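Local coordinates for protein AlyGC mutant - R241A (Glaciecola chathamensis S18K6, PDB 5GKQ) that probably depolymerises alginate by beta-elimination, as a marine bacterial lyase of polysaccharide lyase family 6 that carries an engineered substitution and binds mannuronate residues, at residues A151-T156 and I187-H192; V247-F252 and I272-L277; H168-P173 and F206-G211. All coordinates share one frame; numbering follows the deposited sequence.

All three contacts join successive turns of the parallel beta-helix that belongs to the chondroitinase B family. Contact 1 is the one that touches the bound glycan, through R153 and S190; its T189 side chain lies about 11 Å from a calcium ion. Contacts 1 and 3 interleave along the chain: strand 185-188 of contact 1 falls between strands 170-171 and 200-207 of contact 3, and their centres are about 22 Å apart. Contact 2 follows both, its centre about 17 Å from that of contact 3 and about 24 Å from that of contact 1. F230 joins contacts 2 and 3, stacking on F252 and on F206.

Contact 1: A151-T156 and I187-H192; sequences AVRLTT and IGTSHH. With BEM (beta-D-mannopyranuronic acid), chain C; BEM (beta-D-mannopyranuronic acid), chain B.
H192 and L154 bury the most surface here. The backbone O of L154 sits over the centre of the H192 ring, 3.4 Å above its plane, while the O of T155 approaches ring atom CE1 at 3.6 Å. L154 O is also near H192 ND1, but the angle is too poor for a hydrogen bond, so the oxygen rests on the ring face. CB of L154 meets CB of H192 at 4.1 Å, and the leucine CD1 reaches over to CA of G188, where no side chain stands in its way. With CG anti to its carbonyl carbon (chi1 -65°), H192 turns its ring under this carbonyl, and T189 OG1 lies at the ring edge. Were H192 replaced by an alanine, the L154 carbonyl would probably lose the ring face it rests on, and a gap is likely to open beside the leucine. Earlier along the strands, V152 pairs in parallel with I187: V152 CB touches I187 CG2, and G188 N gives V152 O a weak hydrogen bond of 3.0 Å. A water bridges L154 N and T189 OG1. Beyond this, R153 NH2 donates to ring oxygen O5 of the chain C mannuronate at 2.7 Å, and S190 OG donates to carboxylate O6B of the chain B mannuronate at 3.2 Å. K219 also binds the glycan. On neighbouring turns of the parallel beta-helix, residues that follow the strands, here R153 and S190, line the glycan pocket.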
loop_
_atom_site.group_PDB
_atom_site.type_symbol
_atom_site.label_atom_id
_atom_site.label_comp_id
_atom_site.label_asym_id
_atom_site.label_seq_id
_atom_site.Cartn_x
_atom_site.Cartn_y
_atom_site.Cartn_z
ATOM N N ALA A 151 -3.599 -29.890 -6.809
ATOM C CA ALA A 151 -2.670 -30.835 -6.209
ATOM C C ALA A 151 -3.362 -32.157 -5.921
ATOM O O ALA A 151 -4.591 -32.238 -5.820
ATOM C CB ALA A 151 -2.085 -30.304 -4.910
ATOM N N VAL A 152 -2.553 -33.198 -5.767
ATOM C CA VAL A 152 -3.003 -34.503 -5.308
ATOM C C VAL A 152 -2.332 -34.768 -3.969
ATOM O O VAL A 152 -1.113 -34.934 -3.903
ATOM C CB VAL A 152 -2.667 -35.610 -6.305
ATOM C CG1 VAL A 152 -2.891 -36.971 -5.663
ATOM C CG2 VAL A 152 -3.494 -35.445 -7.569
ATOM N N ARG A 153 -3.111 -34.816 -2.902
ATOM C CA ARG A 153 -2.534 -34.979 -1.583
ATOM C C ARG A 153 -2.415 -36.451 -1.223
ATOM O O ARG A 153 -3.198 -37.282 -1.676
ATOM C CB ARG A 153 -3.358 -34.219 -0.552
ATOM C CG ARG A 153 -3.038 -32.725 -0.586
ATOM C CD ARG A 153 -3.231 -32.095 0.756
ATOM N NE ARG A 153 -2.588 -30.802 0.864
ATOM C CZ ARG A 153 -1.341 -30.625 1.285
ATOM N NH1 ARG A 153 -0.599 -31.673 1.629
ATOM N NH2 ARG A 153 -0.831 -29.401 1.355
ATOM N N LEU A 154 -1.378 -36.772 -0.449
ATOM C CA LEU A 154 -1.148 -38.107 0.092
ATOM C C LEU A 154 -1.031 -38.051 1.607
ATOM O O LEU A 154 -0.255 -38.802 2.200
ATOM C CB LEU A 154 0.101 -38.744 -0.511
ATOM C CG LEU A 154 0.291 -38.536 -2.004
ATOM C CD1 LEU A 154 1.705 -38.877 -2.392
ATOM C CD2 LEU A 154 -0.681 -39.378 -2.789
ATOM N N THR A 155 -1.791 -37.143 2.234
ATOM C CA THR A 155 -1.684 -36.893 3.666
ATOM C C THR A 155 -1.804 -38.180 4.465
ATOM O O THR A 155 -1.165 -38.319 5.516
ATOM C CB THR A 155 -2.760 -35.892 4.107
ATOM O OG1 THR A 155 -2.590 -34.657 3.442
ATOM C CG2 THR A 155 -2.714 -35.662 5.615
ATOM N N THR A 156 -2.586 -39.134 3.963
ATOM C CA THR A 156 -2.854 -40.400 4.615
ATOM C C THR A 156 -2.651 -41.531 3.618
ATOM O O THR A 156 -2.633 -41.317 2.407
ATOM C CB THR A 156 -4.290 -40.446 5.138
ATOM O OG1 THR A 156 -5.190 -40.207 4.043
ATOM C CG2 THR A 156 -4.489 -39.380 6.198
ATOM N N ILE A 187 1.761 -33.216 -7.571
ATOM C CA ILE A 187 1.340 -34.580 -7.272
ATOM C C ILE A 187 2.180 -35.083 -6.102
ATOM O O ILE A 187 3.189 -35.765 -6.279
ATOM C CB ILE A 187 1.473 -35.497 -8.484
ATOM C CG1 ILE A 187 0.809 -34.859 -9.684
ATOM C CG2 ILE A 187 0.825 -36.850 -8.199
ATOM C CD1 ILE A 187 1.185 -35.535 -10.952
ATOM N N GLY A 188 1.743 -34.784 -4.886
ATOM C CA GLY A 188 2.419 -35.186 -3.668
ATOM C C GLY A 188 3.137 -34.014 -3.019
ATOM O O GLY A 188 3.034 -32.868 -3.453
ATOM N N THR A 189 3.871 -34.330 -1.959
ATOM C CA THR A 189 4.760 -33.391 -1.292
ATOM C C THR A 189 6.074 -34.107 -0.977
ATOM O O THR A 189 6.238 -35.302 -1.235
ATOM C CB THR A 189 4.124 -32.820 -0.023
ATOM O OG1 THR A 189 3.444 -33.860 0.669
ATOM C CG2 THR A 189 3.135 -31.771 -0.360
ATOM N N SER A 190 7.038 -33.369 -0.428
ATOM C CA SER A 190 8.343 -33.973 -0.193
ATOM C C SER A 190 8.237 -35.078 0.844
ATOM O O SER A 190 8.677 -36.211 0.612
ATOM C CB SER A 190 9.356 -32.914 0.229
ATOM O OG SER A 190 8.923 -32.218 1.375
ATOM N N HIS A 191 7.603 -34.789 1.983
ATOM C CA HIS A 191 7.533 -35.757 3.076
ATOM C C HIS A 191 6.844 -37.044 2.645
ATOM O O HIS A 191 7.219 -38.122 3.101
ATOM C CB HIS A 191 6.808 -35.137 4.281
ATOM C CG HIS A 191 6.606 -36.076 5.408
ATOM N ND1 HIS A 191 5.629 -35.900 6.368
ATOM C CD2 HIS A 191 7.261 -37.203 5.763
ATOM C CE1 HIS A 191 5.654 -36.864 7.271
ATOM N NE2 HIS A 191 6.644 -37.678 6.917
ATOM N N HIS A 192 5.884 -36.965 1.725
ATOM C CA HIS A 192 5.156 -38.144 1.284
ATOM C C HIS A 192 5.674 -38.691 -0.029
ATOM O O HIS A 192 5.101 -39.649 -0.560
ATOM C CB HIS A 192 3.672 -37.824 1.186
ATOM C CG HIS A 192 3.047 -37.513 2.508
ATOM N ND1 HIS A 192 2.844 -38.474 3.473
ATOM C CD2 HIS A 192 2.615 -36.348 3.042
ATOM C CE1 HIS A 192 2.305 -37.915 4.540
ATOM N NE2 HIS A 192 2.156 -36.625 4.305
HETATM C C1 BEM C . 1.307 -28.218 4.047
HETATM C C2 BEM C . 2.689 -28.842 4.072
HETATM O O2 BEM C . 2.651 -30.113 3.442
HETATM C C3 BEM C . 3.688 -27.919 3.390
HETATM O O3 BEM C . 4.920 -28.552 3.087
HETATM C C4 BEM C . 3.196 -27.413 2.068
HETATM O O4 BEM C . 4.068 -26.337 1.768
HETATM C C5 BEM C . 1.799 -26.862 2.225
HETATM O O5 BEM C . 0.959 -27.903 2.706
HETATM C C6 BEM C . 1.438 -26.229 0.914
HETATM O O6B BEM C . 0.457 -26.604 0.235
HETATM O O6A BEM C . 2.269 -25.410 0.485
HETATM O O1 BEM C . 0.389 -29.132 4.645
HETATM C C1 BEM B . 4.738 -26.571 0.544
HETATM C C2 BEM B . 5.753 -25.472 0.361
HETATM O O2 BEM B . 6.656 -25.401 1.458
HETATM C C3 BEM B . 6.529 -25.746 -0.897
HETATM O O3 BEM B . 7.529 -24.759 -1.033
HETATM C C4 BEM B . 7.181 -27.092 -0.817
HETATM O O4 BEM B . 8.046 -27.218 -1.942
HETATM C C5 BEM B . 6.038 -28.092 -0.734
HETATM O O5 BEM B . 5.358 -27.842 0.483
HETATM C C6 BEM B . 6.570 -29.468 -0.659
HETATM O O6B BEM B . 6.884 -29.879 0.452
HETATM O O6A BEM B . 7.180 -29.863 -1.646
HETATM O O HOH W 1 0.913 -34.482 -0.115
#

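Contact 2: V247-F252 and I272-L277; sequences VENNVF and IRNNYL
F252 and L277 lie side by side and point the same way, with phenylalanine CD1 3.7 Å from leucine CG and L277 CD2 over one face of the ring. V247 and I272 repeat this pairing on the same face of the strands, CB against CG1 at 4.2 Å. The opposite face carries V251, whose CG1 touches CD1 of the Y276 ring. Parallel backbone bonds hold both ends: R273 N to V247 O, N249 N to R273 O, Y276 N to N250 O and F252 N to Y276 O. Between the paired ends the chains bend at N249 and N274, both with left-handed backbone angles, and asparagines take over. N275 CG stands anti to its carbonyl carbon (chi1 -51°), bringing OD1 to N250 N and N250 ND2, each at 3.2 Å; the two amides are nearly coplanar (1°). N275 ND2 donates to V247 O from above the carbonyl plane; R273 N is that oxygen's second donor. Further out, N274 ND2 reaches N249 OD1 at 2.9 Å with the amide planes almost perpendicular, while N274 OD1 accepts from S411 N. E248 and R273 run alongside each other, but the glutamate's salt bridge is to R226. The asparagine row continues both ways, N250 OD1 accepting from N228 N and N275 ND2 donating to N314 OD1. Strand 224-231 flanks strand 246-253, strand 310-317 flanks strand 271-278, and I263 of strand 263-265 packs against F252 and I272.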
loop_
_atom_site.group_PDB
_atom_site.type_symbol
_atom_site.label_atom_id
_atom_site.label_comp_id
_atom_site.label_asym_id
_atom_site.label_seq_id
_atom_site.Cartn_x
_atom_site.Cartn_y
_atom_site.Cartn_z
ATOM N N VAL A 247 7.342 -40.226 -17.933
ATOM C CA VAL A 247 7.001 -39.003 -18.646
ATOM C C VAL A 247 7.113 -39.326 -20.127
ATOM O O VAL A 247 8.227 -39.510 -20.630
ATOM C CB VAL A 247 7.936 -37.855 -18.259
ATOM C CG1 VAL A 247 7.684 -36.651 -19.101
ATOM C CG2 VAL A 247 7.791 -37.545 -16.782
ATOM N N GLU A 248 5.970 -39.432 -20.826
ATOM C CA GLU A 248 5.981 -39.933 -22.200
ATOM C C GLU A 248 4.929 -39.254 -23.065
ATOM O O GLU A 248 3.948 -38.717 -22.574
ATOM C CB GLU A 248 5.780 -41.451 -22.268
ATOM C CG GLU A 248 4.465 -41.954 -21.707
ATOM C CD GLU A 248 4.215 -43.422 -22.006
ATOM O OE1 GLU A 248 3.236 -43.966 -21.485
ATOM O OE2 GLU A 248 4.988 -44.038 -22.759
ATOM N N ASN A 249 5.183 -39.280 -24.372
ATOM C CA ASN A 249 4.313 -38.747 -25.428
ATOM C C ASN A 249 3.888 -37.299 -25.201
ATOM O O ASN A 249 2.878 -36.855 -25.734
ATOM C CB ASN A 249 3.089 -39.633 -25.622
ATOM C CG ASN A 249 3.429 -41.106 -25.615
ATOM O OD1 ASN A 249 4.480 -41.513 -26.099
ATOM N ND2 ASN A 249 2.544 -41.913 -25.058
ATOM N N ASN A 250 4.665 -36.529 -24.460
ATOM C CA ASN A 250 4.342 -35.131 -24.243
ATOM C C ASN A 250 4.919 -34.242 -25.335
ATOM O O ASN A 250 5.921 -34.576 -25.970
ATOM C CB ASN A 250 4.868 -34.698 -22.895
ATOM C CG ASN A 250 4.162 -35.394 -21.777
ATOM O OD1 ASN A 250 3.010 -35.089 -21.479
ATOM N ND2 ASN A 250 4.836 -36.343 -21.155
ATOM N N VAL A 251 4.279 -33.091 -25.537
ATOM C CA VAL A 251 4.644 -32.147 -26.585
ATOM C C VAL A 251 4.807 -30.769 -25.968
ATOM O O VAL A 251 3.902 -30.288 -25.281
ATOM C CB VAL A 251 3.599 -32.092 -27.710
ATOM C CG1 VAL A 251 3.952 -30.992 -28.675
ATOM C CG2 VAL A 251 3.521 -33.416 -28.442
ATOM N N PHE A 252 5.955 -30.133 -26.222
ATOM C CA PHE A 252 6.254 -28.788 -25.735
ATOM C C PHE A 252 6.440 -27.879 -26.942
ATOM O O PHE A 252 7.376 -28.064 -27.724
ATOM C CB PHE A 252 7.499 -28.774 -24.854
ATOM C CG PHE A 252 7.391 -29.602 -23.589
ATOM C CD1 PHE A 252 7.443 -30.980 -23.632
ATOM C CD2 PHE A 252 7.299 -28.994 -22.355
ATOM C CE1 PHE A 252 7.383 -31.725 -22.479
ATOM C CE2 PHE A 252 7.235 -29.739 -21.207
ATOM C CZ PHE A 252 7.275 -31.101 -21.269
ATOM N N ILE A 272 11.774 -41.242 -19.528
ATOM C CA ILE A 272 11.437 -40.058 -20.305
ATOM C C ILE A 272 11.494 -40.511 -21.756
ATOM O O ILE A 272 12.581 -40.628 -22.333
ATOM C CB ILE A 272 12.388 -38.880 -20.030
ATOM C CG1 ILE A 272 12.078 -38.200 -18.695
ATOM C CG2 ILE A 272 12.249 -37.806 -21.083
ATOM C CD1 ILE A 272 12.514 -38.944 -17.508
ATOM N N ARG A 273 10.337 -40.804 -22.350
ATOM C CA ARG A 273 10.337 -41.394 -23.678
ATOM C C ARG A 273 9.305 -40.752 -24.587
ATOM O O ARG A 273 8.234 -40.352 -24.149
ATOM C CB ARG A 273 10.095 -42.907 -23.644
ATOM C CG ARG A 273 8.764 -43.336 -23.134
ATOM C CD ARG A 273 8.463 -44.774 -23.556
ATOM N NE ARG A 273 9.426 -45.725 -23.021
ATOM C CZ ARG A 273 9.182 -46.570 -22.023
ATOM N NH1 ARG A 273 7.990 -46.595 -21.441
ATOM N NH2 ARG A 273 10.150 -47.388 -21.612
ATOM N N ASN A 274 9.672 -40.643 -25.857
ATOM C CA ASN A 274 8.776 -40.270 -26.940
ATOM C C ASN A 274 8.171 -38.887 -26.737
ATOM O O ASN A 274 7.064 -38.616 -27.199
ATOM C CB ASN A 274 7.693 -41.337 -27.118
ATOM C CG ASN A 274 7.079 -41.325 -28.495
ATOM O OD1 ASN A 274 7.718 -41.650 -29.491
ATOM N ND2 ASN A 274 5.829 -40.934 -28.558
ATOM N N ASN A 275 8.896 -37.985 -26.069
ATOM C CA ASN A 275 8.445 -36.606 -25.911
ATOM C C ASN A 275 9.005 -35.741 -27.023
ATOM O O ASN A 275 10.134 -35.944 -27.462
ATOM C CB ASN A 275 8.887 -36.026 -24.577
ATOM C CG ASN A 275 8.531 -36.907 -23.428
ATOM O OD1 ASN A 275 7.429 -36.843 -22.900
ATOM N ND2 ASN A 275 9.467 -37.750 -23.036
ATOM N N TYR A 276 8.214 -34.766 -27.459
ATOM C CA TYR A 276 8.608 -33.817 -28.489
ATOM C C TYR A 276 8.784 -32.425 -27.880
ATOM O O TYR A 276 7.823 -31.830 -27.392
ATOM C CB TYR A 276 7.568 -33.794 -29.602
ATOM C CG TYR A 276 7.904 -32.869 -30.753
ATOM C CD1 TYR A 276 7.599 -31.520 -30.697
ATOM C CD2 TYR A 276 8.499 -33.350 -31.904
ATOM C CE1 TYR A 276 7.895 -30.679 -31.741
ATOM C CE2 TYR A 276 8.803 -32.507 -32.958
ATOM C CZ TYR A 276 8.497 -31.170 -32.869
ATOM O OH TYR A 276 8.792 -30.322 -33.911
ATOM N N LEU A 277 9.995 -31.885 -27.939
ATOM C CA LEU A 277 10.279 -30.560 -27.394
ATOM C C LEU A 277 10.775 -29.676 -28.527
ATOM O O LEU A 277 11.595 -30.112 -29.331
ATOM C CB LEU A 277 11.300 -30.632 -26.255
ATOM C CG LEU A 277 10.846 -31.447 -25.020
ATOM C CD1 LEU A 277 11.006 -32.928 -25.226
ATOM C CD2 LEU A 277 11.581 -31.044 -23.790
#

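Contact 3: H168-P173 and F206-G211; sequences HNYFGP and FDRCNG
Y170 and D207 meet through a hydrogen bond from the tyrosine OH to carboxylate OD2, 2.7 Å long and made on the anti lone pair. R208 NH2 takes the syn side of that same oxygen at 2.8 Å, almost straight (178°) and in the guanidinium plane. R208 NE completes a side-on grip by reaching OD1 of D207 at 2.9 Å from above the carboxylate plane. Three donors therefore hold D207, fixing its rotation and probably favouring the charged form. CG of D207 stands anti to the backbone N (chi1 174°), which carries the carboxylate across to the tyrosine. The remaining guanidinium nitrogen, NH1, forms a salt bridge with E431, and P173 CG lies over one face of the group. In the backbone, D207 N donates to F171 O at 2.9 Å. P173 has no N-H to give; its CA instead makes CH...O contacts with the O atoms of D207 and R208, the latter at 3.3 Å. C209 SG lies close to F171 O, and C209 N donates to S233 OG. Behind this polar side, F171 and F206 point the same way with ring planes 12° apart and centroids 4.8 Å apart, slid so far that they barely overlap; F171 CD2 sits over the rim of the F206 ring. N169, buried in the bend just before strand 170-171, has both ends of its amide satisfied, OD1 by N138 N and ND2 by N204 OD1 and F135 O. Aligned aromatic residues within and stacked asparagines at the bends are hallmarks of the parallel beta-helix of the pectate lyase-like clan.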
loop_
_atom_site.group_PDB
_atom_site.type_symbol
_atom_site.label_atom_id
_atom_site.label_comp_id
_atom_site.label_asym_id
_atom_site.label_seq_id
_atom_site.Cartn_x
_atom_site.Cartn_y
_atom_site.Cartn_z
ATOM N N HIS A 168 -7.909 -34.481 -20.139
ATOM C CA HIS A 168 -8.685 -33.597 -21.020
ATOM C C HIS A 168 -9.015 -32.250 -20.380
ATOM O O HIS A 168 -10.035 -31.642 -20.715
ATOM C CB HIS A 168 -9.983 -34.253 -21.500
ATOM C CG HIS A 168 -9.783 -35.361 -22.489
ATOM N ND1 HIS A 168 -9.630 -36.678 -22.111
ATOM C CD2 HIS A 168 -9.743 -35.351 -23.840
ATOM C CE1 HIS A 168 -9.484 -37.428 -23.187
ATOM N NE2 HIS A 168 -9.548 -36.648 -24.250
ATOM N N ASN A 169 -8.177 -31.763 -19.466
ATOM C CA ASN A 169 -8.424 -30.475 -18.837
ATOM C C ASN A 169 -7.708 -29.361 -19.585
ATOM O O ASN A 169 -6.574 -29.533 -20.045
ATOM C CB ASN A 169 -7.954 -30.468 -17.394
ATOM C CG ASN A 169 -8.660 -31.465 -16.549
ATOM O OD1 ASN A 169 -9.761 -31.232 -16.087
ATOM N ND2 ASN A 169 -8.021 -32.597 -16.333
ATOM N N TYR A 170 -8.372 -28.213 -19.693
ATOM C CA TYR A 170 -7.725 -26.973 -20.095
ATOM C C TYR A 170 -7.154 -26.318 -18.842
ATOM O O TYR A 170 -7.898 -25.805 -18.002
ATOM C CB TYR A 170 -8.703 -26.049 -20.811
ATOM C CG TYR A 170 -8.130 -24.742 -21.333
ATOM C CD1 TYR A 170 -7.117 -24.725 -22.285
ATOM C CD2 TYR A 170 -8.631 -23.526 -20.904
ATOM C CE1 TYR A 170 -6.627 -23.540 -22.781
ATOM C CE2 TYR A 170 -8.147 -22.356 -21.381
ATOM C CZ TYR A 170 -7.142 -22.364 -22.318
ATOM O OH TYR A 170 -6.664 -21.172 -22.794
ATOM N N PHE A 171 -5.834 -26.382 -18.698
ATOM C CA PHE A 171 -5.106 -25.592 -17.713
ATOM C C PHE A 171 -4.677 -24.337 -18.451
ATOM O O PHE A 171 -3.657 -24.326 -19.135
ATOM C CB PHE A 171 -3.911 -26.355 -17.149
ATOM C CG PHE A 171 -4.285 -27.557 -16.324
ATOM C CD1 PHE A 171 -4.746 -27.417 -15.024
ATOM C CD2 PHE A 171 -4.159 -28.831 -16.838
ATOM C CE1 PHE A 171 -5.084 -28.519 -14.264
ATOM C CE2 PHE A 171 -4.488 -29.929 -16.082
ATOM C CZ PHE A 171 -4.953 -29.769 -14.794
ATOM N N GLY A 172 -5.469 -23.286 -18.334
ATOM C CA GLY A 172 -5.270 -22.101 -19.130
ATOM C C GLY A 172 -4.299 -21.126 -18.514
ATOM O O GLY A 172 -3.720 -21.367 -17.453
ATOM N N PRO A 173 -4.115 -20.001 -19.187
ATOM C CA PRO A 173 -3.127 -19.002 -18.771
ATOM C C PRO A 173 -3.091 -18.687 -17.287
ATOM O O PRO A 173 -4.067 -18.205 -16.716
ATOM C CB PRO A 173 -3.549 -17.769 -19.568
ATOM C CG PRO A 173 -4.119 -18.324 -20.793
ATOM C CD PRO A 173 -4.833 -19.582 -20.396
ATOM N N PHE A 206 -1.819 -27.377 -21.351
ATOM C CA PHE A 206 -1.288 -26.305 -20.519
ATOM C C PHE A 206 -0.966 -25.139 -21.440
ATOM O O PHE A 206 -0.052 -25.220 -22.259
ATOM C CB PHE A 206 -0.050 -26.763 -19.750
ATOM C CG PHE A 206 -0.289 -27.937 -18.855
ATOM C CD1 PHE A 206 -0.333 -29.219 -19.366
ATOM C CD2 PHE A 206 -0.460 -27.775 -17.503
ATOM C CE1 PHE A 206 -0.557 -30.326 -18.540
ATOM C CE2 PHE A 206 -0.672 -28.882 -16.676
ATOM C CZ PHE A 206 -0.717 -30.153 -17.205
ATOM N N ASP A 207 -1.721 -24.073 -21.318
ATOM C CA ASP A 207 -1.689 -22.963 -22.259
ATOM C C ASP A 207 -1.191 -21.764 -21.480
ATOM O O ASP A 207 -1.939 -21.181 -20.699
ATOM C CB ASP A 207 -3.075 -22.722 -22.854
ATOM C CG ASP A 207 -3.138 -21.496 -23.728
ATOM O OD1 ASP A 207 -2.129 -21.129 -24.362
ATOM O OD2 ASP A 207 -4.219 -20.898 -23.801
ATOM N N ARG A 208 0.079 -21.419 -21.680
ATOM C CA ARG A 208 0.688 -20.257 -21.054
ATOM C C ARG A 208 0.586 -20.325 -19.530
ATOM O O ARG A 208 0.194 -19.369 -18.859
ATOM C CB ARG A 208 0.075 -18.973 -21.624
ATOM C CG ARG A 208 0.462 -18.729 -23.104
ATOM C CD ARG A 208 -0.447 -17.748 -23.810
ATOM N NE ARG A 208 -1.768 -18.320 -24.024
ATOM C CZ ARG A 208 -2.760 -17.713 -24.661
ATOM N NH1 ARG A 208 -2.600 -16.496 -25.159
ATOM N NH2 ARG A 208 -3.920 -18.333 -24.795
ATOM N N CYS A 209 0.963 -21.470 -18.975
ATOM C CA CYS A 209 1.011 -21.642 -17.524
ATOM C C CYS A 209 2.336 -21.087 -17.021
ATOM O O CYS A 209 3.347 -21.792 -16.970
ATOM C CB CYS A 209 0.820 -23.105 -17.154
ATOM S SG CYS A 209 -0.799 -23.669 -17.610
ATOM N N ASN A 210 2.319 -19.814 -16.627
ATOM C CA ASN A 210 3.522 -19.023 -16.415
ATOM C C ASN A 210 3.732 -18.667 -14.950
ATOM O O ASN A 210 4.370 -17.663 -14.635
ATOM C CB ASN A 210 3.452 -17.765 -17.270
ATOM C CG ASN A 210 3.433 -18.075 -18.730
ATOM O OD1 ASN A 210 3.736 -19.196 -19.126
ATOM N ND2 ASN A 210 3.101 -17.082 -19.556
ATOM N N GLY A 211 3.214 -19.487 -14.044
ATOM C CA GLY A 211 3.186 -19.088 -12.650
ATOM C C GLY A 211 4.564 -18.966 -12.038
ATOM O O GLY A 211 4.820 -18.055 -11.253
#